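Local coordinates for ARO (armadillo repeats only protein) (Plasmodium falciparum Santa Lucia, PDB 5EWP), which probably serves as an armadillo-repeat scaffold that binds partner proteins in the translocation and attachment of rhoptries to the apical pole of the parasite, at residues A[28-31]-A[32-36]; A[132-135]-A[136-139]; A[142-145]-A[146-150]. All coordinates share one frame; numbering follows the deposited sequence.

Contact 1: residues A[28-31]-A[32-36]; sequences VQEF and VNLCS
The amide nitrogen of L34 is held by two carbonyls: it gives a bond of 2.8 Å from L34 N to E30 O and a weak, more bent one of 3.1 Å from L34 N to F31 O. The L34 N-H is thus shared between an acceptor four residues back and one three back. Earlier, V32 N bonds to V28 O at 3.0 Å, the ordinary alpha-helical pattern.

On the outer side Q29 and N33 lie one turn apart. The chain of Q29 has CG swung opposite the backbone nitrogen (chi1 -175°) and bends at chi2 (64°), which carries NE2 to 3.3 Å from N33 OD1 in a weak bond; the two amide planes are about 21° apart. The stronger partner of NE2 is the backbone O of A85, and an NH2 group, with two hydrogens, suits a place with two acceptors. Next to it the CG of E30 lies 4.0 Å from L34 CD1, methylene against methyl, while its carboxylate goes to a salt bridge with R18.

The apolar residues V32, F31 and L34 serve the inner sides. F31 and L34 both meet helices 14-25 and 58-70, V32 packs on L66 and V90, and V28 rests on Y78 and I82 of helix 77-84.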
loop_
_atom_site.group_PDB
_atom_site.type_symbol
_atom_site.label_atom_id
_atom_site.label_comp_id
_atom_site.label_asym_id
_atom_site.label_seq_id
_atom_site.Cartn_x
_atom_site.Cartn_y
_atom_site.Cartn_z
ATOM N N VAL A 28 -9.214 -19.791 -2.994
ATOM C CA VAL A 28 -8.062 -18.902 -2.926
ATOM C C VAL A 28 -6.956 -19.311 -3.895
ATOM O O VAL A 28 -6.465 -18.476 -4.653
ATOM C CB VAL A 28 -7.498 -18.836 -1.482
ATOM C CG1 VAL A 28 -6.152 -18.132 -1.467
ATOM C CG2 VAL A 28 -8.477 -18.119 -0.582
ATOM N N GLN A 29 -6.561 -20.582 -3.886
ATOM C CA GLN A 29 -5.463 -21.025 -4.742
ATOM C C GLN A 29 -5.779 -20.832 -6.219
ATOM O O GLN A 29 -4.904 -20.461 -7.014
ATOM C CB GLN A 29 -5.115 -22.493 -4.492
ATOM C CG GLN A 29 -3.889 -22.963 -5.273
ATOM C CD GLN A 29 -2.618 -22.247 -4.850
ATOM O OE1 GLN A 29 -2.061 -22.524 -3.783
ATOM N NE2 GLN A 29 -2.155 -21.322 -5.673
ATOM N N GLU A 30 -7.025 -21.088 -6.592
ATOM C CA GLU A 30 -7.391 -20.935 -8.005
ATOM C C GLU A 30 -7.372 -19.457 -8.420
ATOM O O GLU A 30 -6.898 -19.115 -9.508
ATOM C CB GLU A 30 -8.764 -21.551 -8.267
ATOM C CG GLU A 30 -9.164 -21.619 -9.716
ATOM C CD GLU A 30 -8.282 -22.520 -10.562
ATOM O OE1 GLU A 30 -7.501 -23.323 -10.010
ATOM O OE2 GLU A 30 -8.402 -22.441 -11.799
ATOM N N PHE A 31 -7.864 -18.583 -7.548
ATOM C CA PHE A 31 -7.759 -17.142 -7.800
ATOM C C PHE A 31 -6.295 -16.723 -7.987
ATOM O O PHE A 31 -5.981 -15.967 -8.885
ATOM C CB PHE A 31 -8.391 -16.332 -6.661
ATOM C CG PHE A 31 -9.898 -16.191 -6.756
ATOM C CD1 PHE A 31 -10.509 -15.890 -7.965
ATOM C CD2 PHE A 31 -10.696 -16.351 -5.630
ATOM C CE1 PHE A 31 -11.889 -15.750 -8.046
ATOM C CE2 PHE A 31 -12.076 -16.221 -5.703
ATOM C CZ PHE A 31 -12.674 -15.913 -6.917
ATOM N N VAL A 32 -5.390 -17.201 -7.132
ATOM C CA VAL A 32 -3.983 -16.867 -7.318
ATOM C C VAL A 32 -3.453 -17.355 -8.677
ATOM O O VAL A 32 -2.763 -16.615 -9.383
ATOM C CB VAL A 32 -3.134 -17.433 -6.156
ATOM C CG1 VAL A 32 -1.647 -17.232 -6.416
ATOM C CG2 VAL A 32 -3.525 -16.716 -4.885
ATOM N N ASN A 33 -3.800 -18.586 -9.054
ATOM C CA ASN A 33 -3.386 -19.137 -10.339
ATOM C C ASN A 33 -3.953 -18.345 -11.495
ATOM O O ASN A 33 -3.331 -18.248 -12.559
ATOM C CB ASN A 33 -3.820 -20.599 -10.476
ATOM C CG ASN A 33 -3.148 -21.500 -9.473
ATOM O OD1 ASN A 33 -2.054 -21.200 -9.000
ATOM N ND2 ASN A 33 -3.794 -22.614 -9.149
ATOM N N LEU A 34 -5.146 -17.794 -11.282
ATOM C CA LEU A 34 -5.854 -17.041 -12.329
ATOM C C LEU A 34 -5.347 -15.602 -12.491
ATOM O O LEU A 34 -5.669 -14.939 -13.474
ATOM C CB LEU A 34 -7.349 -17.037 -12.023
ATOM C CG LEU A 34 -8.108 -18.318 -12.353
ATOM C CD1 LEU A 34 -9.509 -18.185 -11.830
ATOM C CD2 LEU A 34 -8.111 -18.554 -13.875
ATOM N N CYS A 35 -4.549 -15.116 -11.540
ATOM C CA CYS A 35 -4.054 -13.745 -11.650
ATOM C C CYS A 35 -3.254 -13.514 -12.934
ATOM O O CYS A 35 -3.200 -12.393 -13.444
ATOM C CB CYS A 35 -3.199 -13.374 -10.440
ATOM S SG CYS A 35 -4.129 -13.043 -8.941
ATOM N N SER A 36 -2.644 -14.569 -13.470
ATOM C CA SER A 36 -1.867 -14.427 -14.702
ATOM C C SER A 36 -2.748 -14.397 -15.965
ATOM O O SER A 36 -2.261 -14.114 -17.057
ATOM C CB SER A 36 -0.837 -15.560 -14.814
ATOM O OG SER A 36 -1.469 -16.826 -14.856
#

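Contact 2: residues A[132-135]-A[136-139]; sequences YLIS and GMKS
Between Y132 and S139 the backbone leaves its alpha helix step by step: G136 N still bonds to Y132 O four residues back, at 3.0 Å, whereas M137 N divides itself between L133 O, weakly, and I134 O, and K138 N turns to S135 O, three residues back, at 3.0 Å. The last two bonds are reached from above the carbonyl planes, by 68° at I134 O and 49° at S135 O, as happens when a helix is wound more tightly. G136 to S139 form a type I beta turn, closed by a bond of 3.1 Å from S139 N to G136 O.

M137 bridges the change. Its chain bends at chi3 (-81°) and brings the terminal methyl CE back over I134, 3.6 Å from I134 CA and 3.9 Å from I134 CG1, so that the two side chains pass at a slant. A long, flexible thioether suits this place, since it can follow the branched isoleucine and still lie against L175 and Q174 of helix 171-177. G136 is buried where the helix gives way to the turn, of which it is the first residue.

On the outer side S135 and K138 are linked through one water, which lies 2.8 Å from S135 OG and accepts from K138 NZ at 2.9 Å. The methylenes of K138 begin over S135 O, with CB 3.2 Å from that oxygen, and run on extended, which puts the ammonium group out at the water. Small hydroxyl and long cation thus meet through solvent.

L133 faces T151 and C152 of helix 142-156, the next helix in the chain. A short helix ending in a tight turn that redirects the chain into a longer helix is consistent with the helix junctions of an armadillo repeat.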
loop_
_atom_site.group_PDB
_atom_site.type_symbol
_atom_site.label_atom_id
_atom_site.label_comp_id
_atom_site.label_asym_id
_atom_site.label_seq_id
_atom_site.Cartn_x
_atom_site.Cartn_y
_atom_site.Cartn_z
ATOM N N TYR A 132 8.665 -1.284 -5.616
ATOM C CA TYR A 132 7.414 -1.033 -6.337
ATOM C C TYR A 132 6.477 -0.190 -5.487
ATOM O O TYR A 132 5.838 0.733 -5.976
ATOM C CB TYR A 132 6.737 -2.348 -6.723
ATOM C CG TYR A 132 7.611 -3.200 -7.597
ATOM C CD1 TYR A 132 7.743 -2.928 -8.951
ATOM C CD2 TYR A 132 8.351 -4.252 -7.057
ATOM C CE1 TYR A 132 8.566 -3.697 -9.755
ATOM C CE2 TYR A 132 9.177 -5.025 -7.857
ATOM C CZ TYR A 132 9.276 -4.742 -9.209
ATOM O OH TYR A 132 10.090 -5.499 -10.014
ATOM N N LEU A 133 6.398 -0.509 -4.199
ATOM C CA LEU A 133 5.519 0.241 -3.315
ATOM C C LEU A 133 6.019 1.671 -3.128
ATOM O O LEU A 133 5.222 2.606 -3.026
ATOM C CB LEU A 133 5.399 -0.470 -1.976
ATOM C CG LEU A 133 4.738 -1.851 -2.019
ATOM C CD1 LEU A 133 4.931 -2.535 -0.679
ATOM C CD2 LEU A 133 3.265 -1.738 -2.354
ATOM N N ILE A 134 7.342 1.845 -3.072
ATOM C CA ILE A 134 7.909 3.180 -2.944
ATOM C C ILE A 134 7.640 3.998 -4.200
ATOM O O ILE A 134 7.284 5.178 -4.127
ATOM C CB ILE A 134 9.429 3.127 -2.664
ATOM C CG1 ILE A 134 9.666 2.621 -1.243
ATOM C CG2 ILE A 134 10.060 4.508 -2.821
ATOM C CD1 ILE A 134 11.128 2.273 -0.932
ATOM N N SER A 135 7.787 3.358 -5.356
ATOM C CA SER A 135 7.471 4.016 -6.615
ATOM C C SER A 135 6.001 4.457 -6.628
ATOM O O SER A 135 5.665 5.545 -7.119
ATOM C CB SER A 135 7.776 3.074 -7.787
ATOM O OG SER A 135 7.665 3.740 -9.028
ATOM N N GLY A 136 5.140 3.616 -6.062
ATOM C CA GLY A 136 3.709 3.876 -5.994
ATOM C C GLY A 136 3.319 5.091 -5.168
ATOM O O GLY A 136 2.270 5.691 -5.389
ATOM N N MET A 137 4.153 5.466 -4.203
ATOM C CA MET A 137 3.883 6.667 -3.416
ATOM C C MET A 137 3.975 7.935 -4.267
ATOM O O MET A 137 3.614 9.021 -3.815
ATOM C CB MET A 137 4.851 6.771 -2.226
ATOM C CG MET A 137 4.486 5.868 -1.059
ATOM S SD MET A 137 5.548 6.218 0.357
ATOM C CE MET A 137 6.986 5.283 -0.121
ATOM N N LYS A 138 4.473 7.799 -5.495
ATOM C CA LYS A 138 4.580 8.946 -6.384
ATOM C C LYS A 138 3.295 9.222 -7.151
ATOM O O LYS A 138 3.152 10.285 -7.756
ATOM C CB LYS A 138 5.709 8.740 -7.397
ATOM C CG LYS A 138 7.098 8.591 -6.804
ATOM C CD LYS A 138 8.124 8.475 -7.930
ATOM C CE LYS A 138 9.538 8.336 -7.391
ATOM N NZ LYS A 138 10.520 8.169 -8.500
ATOM N N SER A 139 2.361 8.279 -7.123
ATOM C CA SER A 139 1.126 8.420 -7.903
ATOM C C SER A 139 0.322 9.665 -7.544
ATOM O O SER A 139 0.263 10.056 -6.384
ATOM C CB SER A 139 0.245 7.179 -7.713
ATOM O OG SER A 139 -1.038 7.358 -8.297
HETATM O O HOH W 1 9.797 5.531 -9.478
#

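Contact 3: residues A[142-145]-A[146-150]; sequences DGMK and AACAQ
M144 starts with CG anti to the backbone N (chi1 175°) and bends at chi2 (69°), which brings its sulfur-bearing end alongside that of C148, one turn further on. M144 CE lies 4.0 Å from C148 SG, and M144 SD is 4.1 Å from the same atom, an apolar contact in which methyl and thioether run along the thiol. C148 SG also comes to 3.4 Å from M144 O. Both residues are buried and meet V107 of helix 100-113, where polarisable sulfur groups fill the space between helices well.

The backbone beneath is a regular alpha helix, with four successive bonds of 3.0 Å in the usual pattern: A146 N to D142 O, and in the same way from A147, C148 and A149 to G143, M144 and K145. Stacked helices built on such turns make up the armadillo solenoid, and three alanines lie where helix 142-156 meets its neighbours. A146 lies against T193 and E196 of helix 192-205, and A149 against H200 of the same helix and M137 of the preceding loop, so methyl-sized side chains let those partners come close. A147 touches V107 of helix 100-113; within its own helix, A147 CB lies 3.2 Å from G143 O.

At the start of the helix D142 OD1 is hydrogen-bonded to the hydroxyl of T193 on helix 192-205, so a short acidic side chain joins this turn to the same helix that A146 meets. K145 takes the less common first torsion (chi1 67°), with CG lying between the backbone N and the carbonyl carbon and 3.2 Å from A146 N. The K145 side chain touches L178, just beyond helix 171-177.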
loop_
_atom_site.group_PDB
_atom_site.type_symbol
_atom_site.label_atom_id
_atom_site.label_comp_id
_atom_site.label_asym_id
_atom_site.label_seq_id
_atom_site.Cartn_x
_atom_site.Cartn_y
_atom_site.Cartn_z
ATOM N N ASP A 142 -4.613 9.720 -4.822
ATOM C CA ASP A 142 -4.404 9.733 -3.377
ATOM C C ASP A 142 -4.558 8.352 -2.737
ATOM O O ASP A 142 -3.805 8.002 -1.832
ATOM C CB ASP A 142 -5.352 10.732 -2.709
ATOM C CG ASP A 142 -5.049 10.919 -1.228
ATOM O OD1 ASP A 142 -3.873 11.188 -0.879
ATOM O OD2 ASP A 142 -5.990 10.815 -0.413
ATOM N N GLY A 143 -5.532 7.568 -3.194
ATOM C CA GLY A 143 -5.753 6.250 -2.609
ATOM C C GLY A 143 -4.556 5.339 -2.806
ATOM O O GLY A 143 -4.164 4.586 -1.919
ATOM N N MET A 144 -3.989 5.414 -3.999
ATOM C CA MET A 144 -2.790 4.673 -4.375
ATOM C C MET A 144 -1.583 5.079 -3.518
ATOM O O MET A 144 -0.921 4.239 -2.920
ATOM C CB MET A 144 -2.520 4.922 -5.859
ATOM C CG MET A 144 -1.244 4.337 -6.412
ATOM S SD MET A 144 -1.221 2.555 -6.516
ATOM C CE MET A 144 0.355 2.349 -7.366
ATOM N N LYS A 145 -1.300 6.375 -3.441
ATOM C CA LYS A 145 -0.108 6.797 -2.707
ATOM C C LYS A 145 -0.243 6.498 -1.215
ATOM O O LYS A 145 0.727 6.095 -0.578
ATOM C CB LYS A 145 0.189 8.285 -2.948
ATOM C CG LYS A 145 -0.822 9.261 -2.375
ATOM C CD LYS A 145 -0.749 10.636 -3.074
ATOM C CE LYS A 145 0.656 10.989 -3.497
ATOM N NZ LYS A 145 0.747 12.385 -4.002
ATOM N N ALA A 146 -1.445 6.641 -0.666
ATOM C CA ALA A 146 -1.661 6.367 0.749
ATOM C C ALA A 146 -1.555 4.877 1.071
ATOM O O ALA A 146 -0.977 4.510 2.092
ATOM C CB ALA A 146 -3.011 6.893 1.187
ATOM N N ALA A 147 -2.115 4.031 0.204
ATOM C CA ALA A 147 -2.057 2.583 0.391
ATOM C C ALA A 147 -0.621 2.078 0.295
ATOM O O ALA A 147 -0.206 1.207 1.070
ATOM C CB ALA A 147 -2.942 1.867 -0.631
ATOM N N CYS A 148 0.136 2.608 -0.661
ATOM C CA CYS A 148 1.531 2.211 -0.797
ATOM C C CYS A 148 2.341 2.626 0.434
ATOM O O CYS A 148 3.130 1.840 0.955
ATOM C CB CYS A 148 2.141 2.819 -2.050
ATOM S SG CYS A 148 1.586 1.994 -3.578
ATOM N N ALA A 149 2.104 3.842 0.916
ATOM C CA ALA A 149 2.804 4.344 2.099
ATOM C C ALA A 149 2.497 3.492 3.327
ATOM O O ALA A 149 3.404 3.153 4.091
ATOM C CB ALA A 149 2.444 5.804 2.359
ATOM N N GLN A 150 1.225 3.141 3.505
ATOM C CA GLN A 150 0.808 2.310 4.644
ATOM C C GLN A 150 1.459 0.935 4.587
ATOM O O GLN A 150 1.896 0.417 5.599
ATOM C CB GLN A 150 -0.713 2.155 4.685
ATOM C CG GLN A 150 -1.225 1.375 5.908
ATOM C CD GLN A 150 -1.032 2.135 7.209
ATOM O OE1 GLN A 150 -0.396 1.643 8.160
ATOM N NE2 GLN A 150 -1.587 3.335 7.268
#

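In the fold
Along the chain the order is contact 1, contact 2, contact 3. Contact 1 lies on helix 28-34, near the N-terminal end of the solenoid, with its centre about 25 Å from that of contact 2 and about 24 Å from that of contact 3, and it touches neither. Contacts 2 and 3 are neighbours, with centres about 8 Å apart: the short helix 130-136 and its loop lead into helix 142-156, and L133 O meets C148 CB at 3.2 Å, while S139 CB packs on M144 CG at 3.5 Å. The set thus samples one end and the middle of a stack of helices whose surface could, as in other armadillo proteins, receive partners.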